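Local structure of ORF48 (Lactococcus phage TP901-1, 3U6X) at residues 17-29 with 79-91. The protein is the upper baseplate protein of a lactococcal phage, probably serving as a structural component that links parts of the host-adsorption apparatus at the tail tip. Numbering follows the deposited sequence.
Sequences KVTSYKNAIGTET and LLVIKETQVLCFK
Tyr-21 lays its ring across strand 86-91, meeting Val-87 and Cys-89 on the sheet face that also carries Thr-19. With chi1 at 49°, its CG is wedged over the main chain, flanked by N and C, which brings the ring back over the neighbouring strand instead of lifting it off the sheet. The ring meets both neighbours obliquely: Tyr-21 CE2 lies 3.7 Å from Val-87 CB, and Tyr-21 CE1 lies 3.5 Å from Cys-89 CB. Its hydroxyl rests against Cys-89 CB and Val-87 CG1 and hydrogen-bonds to the backbone of another protein's chain. Underneath, strands 17-22 and 86-91 run antiparallel, with paired backbone bonds at Lys-17/Lys-91, Thr-19/Cys-89 and Tyr-21/Val-87. A water joins the carbonyls of Lys-17 and Cys-89, donating to both, and also hydrogen-bonds to Thr-19 OG1.

On the opposite face of the sheet, Val-18 splits its branches, CG2 packing 3.5 Å from Phe-90 CD1 while CG1 meets Leu-88 CD1 and overhangs one face of the Phe-90 ring near its rim. Farther along, Gln-86 bends at chi2 (62°) to bring NE2 2.7 Å from Ser-20 OG, a weak, poorly aligned hydrogen bond.

Past the strand end, Asn-23 N still bonds to Thr-85 O, 3.0 Å away, at the type II' turn of the 79-83/86-91 hairpin. Thr-27 folds back over this hairpin: its OG1 and N both donate to Ala-24 O from one face of its plane. The OG1 bond favours the rotamer (chi1 66°) that leaves CG2 facing Ile-82 CG2 and Val-87 CG2. The contact thus joins strand 16-22 to a hairpin of the immunoglobulin-like domain, mainly through backbone bonds and apolar packing, with the tyrosine hydroxyl committed to the interface with another protein.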
loop_
_atom_site.group_PDB
_atom_site.type_symbol
_atom_site.label_atom_id
_atom_site.label_comp_id
_atom_site.label_asym_id
_atom_site.label_seq_id
_atom_site.Cartn_x
_atom_site.Cartn_y
_atom_site.Cartn_z
ATOM N N LYS V 17 -34.269 -21.454 -29.565
ATOM C CA LYS V 17 -35.501 -21.671 -28.830
ATOM C C LYS V 17 -36.599 -20.837 -29.477
ATOM O O LYS V 17 -36.412 -19.636 -29.747
ATOM C CB LYS V 17 -35.316 -21.356 -27.347
ATOM C CG LYS V 17 -34.727 -22.507 -26.559
ATOM C CD LYS V 17 -34.090 -21.988 -25.269
ATOM C CE LYS V 17 -33.563 -23.099 -24.398
ATOM N NZ LYS V 17 -32.820 -22.555 -23.233
ATOM N N VAL V 18 -37.718 -21.513 -29.821
ATOM C CA VAL V 18 -38.839 -20.899 -30.528
ATOM C C VAL V 18 -40.046 -20.825 -29.613
ATOM O O VAL V 18 -40.323 -21.797 -28.903
ATOM C CB VAL V 18 -39.153 -21.613 -31.874
ATOM C CG1 VAL V 18 -40.251 -20.890 -32.648
ATOM C CG2 VAL V 18 -37.907 -21.734 -32.735
ATOM N N THR V 19 -40.737 -19.656 -29.623
ATOM C CA THR V 19 -41.949 -19.353 -28.862
ATOM C C THR V 19 -43.054 -18.761 -29.768
ATOM O O THR V 19 -42.772 -18.089 -30.767
ATOM C CB THR V 19 -41.661 -18.488 -27.633
ATOM O OG1 THR V 19 -40.940 -17.313 -28.005
ATOM C CG2 THR V 19 -40.952 -19.230 -26.539
ATOM N N SER V 20 -44.311 -19.018 -29.393
ATOM C CA SER V 20 -45.513 -18.571 -30.093
ATOM C C SER V 20 -46.391 -17.799 -29.119
ATOM O O SER V 20 -46.673 -18.282 -28.017
ATOM C CB SER V 20 -46.279 -19.774 -30.634
ATOM O OG SER V 20 -47.413 -19.376 -31.381
ATOM N N TYR V 21 -46.797 -16.596 -29.509
ATOM C CA TYR V 21 -47.646 -15.731 -28.689
ATOM C C TYR V 21 -48.419 -14.716 -29.540
ATOM O O TYR V 21 -48.012 -14.374 -30.657
ATOM C CB TYR V 21 -46.855 -15.028 -27.557
ATOM C CG TYR V 21 -45.586 -14.348 -28.016
ATOM C CD1 TYR V 21 -44.374 -15.037 -28.046
ATOM C CD2 TYR V 21 -45.596 -13.020 -28.438
ATOM C CE1 TYR V 21 -43.218 -14.438 -28.530
ATOM C CE2 TYR V 21 -44.438 -12.403 -28.899
ATOM C CZ TYR V 21 -43.254 -13.122 -28.958
ATOM O OH TYR V 21 -42.110 -12.514 -29.406
ATOM N N LYS V 22 -49.541 -14.248 -28.979
ATOM C CA LYS V 22 -50.501 -13.327 -29.556
ATOM C C LYS V 22 -50.554 -12.029 -28.722
ATOM O O LYS V 22 -50.348 -12.050 -27.499
ATOM C CB LYS V 22 -51.880 -14.025 -29.524
ATOM C CG LYS V 22 -52.975 -13.395 -30.377
ATOM C CD LYS V 22 -54.271 -14.207 -30.375
ATOM C CE LYS V 22 -54.276 -15.317 -31.411
ATOM N NZ LYS V 22 -55.650 -15.608 -31.917
ATOM N N ASN V 23 -50.901 -10.910 -29.379
ATOM C CA ASN V 23 -51.102 -9.605 -28.745
ATOM C C ASN V 23 -49.898 -8.970 -28.052
ATOM O O ASN V 23 -50.070 -8.154 -27.142
ATOM C CB ASN V 23 -52.385 -9.575 -27.879
ATOM C CG ASN V 23 -53.646 -9.499 -28.703
ATOM O OD1 ASN V 23 -53.737 -8.738 -29.685
ATOM N ND2 ASN V 23 -54.657 -10.258 -28.293
ATOM N N ALA V 24 -48.684 -9.272 -28.515
ATOM C CA ALA V 24 -47.489 -8.666 -27.939
ATOM C C ALA V 24 -47.510 -7.166 -28.270
ATOM O O ALA V 24 -48.222 -6.739 -29.170
ATOM C CB ALA V 24 -46.250 -9.328 -28.523
ATOM N N ILE V 25 -46.764 -6.376 -27.527
ATOM C CA ILE V 25 -46.636 -4.936 -27.692
ATOM C C ILE V 25 -46.510 -4.537 -29.181
ATOM O O ILE V 25 -45.674 -5.095 -29.893
ATOM C CB ILE V 25 -45.471 -4.490 -26.730
ATOM C CG1 ILE V 25 -45.972 -3.657 -25.571
ATOM C CG2 ILE V 25 -44.196 -3.900 -27.355
ATOM C CD1 ILE V 25 -46.575 -4.469 -24.484
ATOM N N GLY V 26 -47.430 -3.692 -29.647
ATOM C CA GLY V 26 -47.447 -3.191 -31.015
ATOM C C GLY V 26 -48.019 -4.113 -32.073
ATOM O O GLY V 26 -47.923 -3.792 -33.263
ATOM N N THR V 27 -48.621 -5.260 -31.669
ATOM C CA THR V 27 -49.228 -6.196 -32.626
ATOM C C THR V 27 -50.742 -6.202 -32.482
ATOM O O THR V 27 -51.438 -6.749 -33.338
ATOM C CB THR V 27 -48.618 -7.603 -32.547
ATOM O OG1 THR V 27 -48.938 -8.181 -31.289
ATOM C CG2 THR V 27 -47.121 -7.613 -32.785
ATOM N N GLU V 28 -51.252 -5.587 -31.404
ATOM C CA GLU V 28 -52.679 -5.480 -31.110
ATOM C C GLU V 28 -53.436 -4.815 -32.267
ATOM O O GLU V 28 -52.935 -3.847 -32.841
ATOM C CB GLU V 28 -52.903 -4.699 -29.806
ATOM C CG GLU V 28 -52.038 -5.136 -28.630
ATOM C CD GLU V 28 -50.893 -4.209 -28.231
ATOM O OE1 GLU V 28 -50.205 -3.673 -29.132
ATOM O OE2 GLU V 28 -50.659 -4.054 -27.009
ATOM N N THR V 29 -54.618 -5.359 -32.633
ATOM C CA THR V 29 -55.445 -4.887 -33.752
ATOM C C THR V 29 -55.826 -3.411 -33.640
ATOM O O THR V 29 -55.578 -2.646 -34.576
ATOM C CB THR V 29 -56.670 -5.808 -33.978
ATOM O OG1 THR V 29 -56.244 -7.165 -34.058
ATOM C CG2 THR V 29 -57.440 -5.460 -35.248
ATOM N N LEU V 79 -34.991 -13.062 -34.078
ATOM C CA LEU V 79 -35.740 -12.893 -35.322
ATOM C C LEU V 79 -37.194 -13.196 -34.984
ATOM O O LEU V 79 -37.482 -14.162 -34.256
ATOM C CB LEU V 79 -35.249 -13.866 -36.409
ATOM C CG LEU V 79 -35.932 -13.784 -37.797
ATOM C CD1 LEU V 79 -34.946 -13.992 -38.888
ATOM C CD2 LEU V 79 -37.048 -14.787 -37.949
ATOM N N LEU V 80 -38.096 -12.360 -35.497
ATOM C CA LEU V 80 -39.537 -12.539 -35.330
ATOM C C LEU V 80 -40.186 -12.727 -36.687
ATOM O O LEU V 80 -39.681 -12.222 -37.683
ATOM C CB LEU V 80 -40.197 -11.304 -34.682
ATOM C CG LEU V 80 -39.738 -10.819 -33.322
ATOM C CD1 LEU V 80 -40.490 -9.573 -32.942
ATOM C CD2 LEU V 80 -39.932 -11.864 -32.250
ATOM N N VAL V 81 -41.335 -13.412 -36.700
ATOM C CA VAL V 81 -42.228 -13.526 -37.836
ATOM C C VAL V 81 -43.533 -12.993 -37.258
ATOM O O VAL V 81 -44.014 -13.512 -36.249
ATOM C CB VAL V 81 -42.369 -14.953 -38.406
ATOM C CG1 VAL V 81 -43.329 -14.949 -39.587
ATOM C CG2 VAL V 81 -41.003 -15.528 -38.804
ATOM N N ILE V 82 -44.044 -11.895 -37.825
ATOM C CA ILE V 82 -45.297 -11.262 -37.381
ATOM C C ILE V 82 -46.372 -11.298 -38.483
ATOM O O ILE V 82 -46.129 -10.834 -39.596
ATOM C CB ILE V 82 -45.074 -9.822 -36.844
ATOM C CG1 ILE V 82 -43.884 -9.758 -35.874
ATOM C CG2 ILE V 82 -46.345 -9.263 -36.196
ATOM C CD1 ILE V 82 -43.392 -8.352 -35.451
ATOM N N LYS V 83 -47.542 -11.880 -38.165
ATOM C CA LYS V 83 -48.719 -11.933 -39.019
ATOM C C LYS V 83 -49.851 -11.396 -38.151
ATOM O O LYS V 83 -50.433 -12.139 -37.362
ATOM C CB LYS V 83 -48.999 -13.359 -39.545
ATOM C CG LYS V 83 -50.089 -13.423 -40.617
ATOM C CD LYS V 83 -50.301 -14.834 -41.149
ATOM C CE LYS V 83 -51.758 -15.129 -41.451
ATOM N NZ LYS V 83 -52.593 -15.241 -40.216
ATOM N N GLU V 84 -50.096 -10.079 -38.256
ATOM C CA GLU V 84 -51.109 -9.314 -37.522
ATOM C C GLU V 84 -50.822 -9.356 -36.009
ATOM O O GLU V 84 -49.823 -8.790 -35.587
ATOM C CB GLU V 84 -52.566 -9.728 -37.878
ATOM C CG GLU V 84 -52.928 -9.806 -39.360
ATOM C CD GLU V 84 -54.094 -10.722 -39.721
ATOM O OE1 GLU V 84 -54.274 -11.786 -39.078
ATOM O OE2 GLU V 84 -54.806 -10.387 -40.694
ATOM N N THR V 85 -51.660 -10.042 -35.208
ATOM C CA THR V 85 -51.506 -10.180 -33.757
ATOM C C THR V 85 -50.625 -11.366 -33.360
ATOM O O THR V 85 -50.240 -11.467 -32.200
ATOM C CB THR V 85 -52.891 -10.310 -33.075
ATOM O OG1 THR V 85 -53.515 -11.567 -33.386
ATOM C CG2 THR V 85 -53.817 -9.165 -33.399
ATOM N N GLN V 86 -50.347 -12.274 -34.297
ATOM C CA GLN V 86 -49.587 -13.504 -34.057
ATOM C C GLN V 86 -48.093 -13.347 -34.337
ATOM O O GLN V 86 -47.700 -12.846 -35.392
ATOM C CB GLN V 86 -50.212 -14.675 -34.850
ATOM C CG GLN V 86 -49.602 -16.061 -34.605
ATOM C CD GLN V 86 -49.699 -16.618 -33.204
ATOM O OE1 GLN V 86 -50.669 -16.366 -32.457
ATOM N NE2 GLN V 86 -48.688 -17.444 -32.859
ATOM N N VAL V 87 -47.266 -13.778 -33.364
ATOM C CA VAL V 87 -45.807 -13.724 -33.446
ATOM C C VAL V 87 -45.209 -15.118 -33.229
ATOM O O VAL V 87 -45.674 -15.868 -32.374
ATOM C CB VAL V 87 -45.182 -12.677 -32.467
ATOM C CG1 VAL V 87 -43.657 -12.647 -32.577
ATOM C CG2 VAL V 87 -45.750 -11.274 -32.678
ATOM N N LEU V 88 -44.201 -15.458 -34.047
ATOM C CA LEU V 88 -43.339 -16.636 -33.968
ATOM C C LEU V 88 -41.912 -16.064 -33.686
ATOM O O LEU V 88 -41.336 -15.343 -34.508
ATOM C CB LEU V 88 -43.393 -17.477 -35.255
ATOM C CG LEU V 88 -42.758 -18.879 -35.181
ATOM C CD1 LEU V 88 -43.531 -19.810 -34.215
ATOM C CD2 LEU V 88 -42.688 -19.509 -36.564
ATOM N N CYS V 89 -41.419 -16.292 -32.464
ATOM C CA CYS V 89 -40.163 -15.743 -31.954
ATOM C C CYS V 89 -39.029 -16.757 -31.953
ATOM O O CYS V 89 -39.168 -17.843 -31.387
ATOM C CB CYS V 89 -40.409 -15.159 -30.564
ATOM S SG CYS V 89 -38.944 -14.497 -29.738
ATOM N N PHE V 90 -37.888 -16.378 -32.556
ATOM C CA PHE V 90 -36.691 -17.214 -32.629
ATOM C C PHE V 90 -35.610 -16.568 -31.786
ATOM O O PHE V 90 -35.225 -15.436 -32.067
ATOM C CB PHE V 90 -36.213 -17.390 -34.088
ATOM C CG PHE V 90 -37.176 -18.112 -35.008
ATOM C CD1 PHE V 90 -37.015 -19.465 -35.288
ATOM C CD2 PHE V 90 -38.225 -17.429 -35.620
ATOM C CE1 PHE V 90 -37.900 -20.127 -36.139
ATOM C CE2 PHE V 90 -39.112 -18.089 -36.480
ATOM C CZ PHE V 90 -38.941 -19.436 -36.739
ATOM N N LYS V 91 -35.158 -17.253 -30.720
ATOM C CA LYS V 91 -34.113 -16.724 -29.840
ATOM C C LYS V 91 -32.887 -17.595 -29.949
ATOM O O LYS V 91 -32.953 -18.789 -29.669
ATOM C CB LYS V 91 -34.577 -16.618 -28.366
ATOM C CG LYS V 91 -35.557 -15.474 -28.038
ATOM C CD LYS V 91 -34.905 -14.108 -28.056
ATOM C CE LYS V 91 -35.443 -13.086 -27.086
ATOM N NZ LYS V 91 -36.867 -12.749 -27.300
HETATM O O HOH W 1 -38.257 -17.668 -28.503
#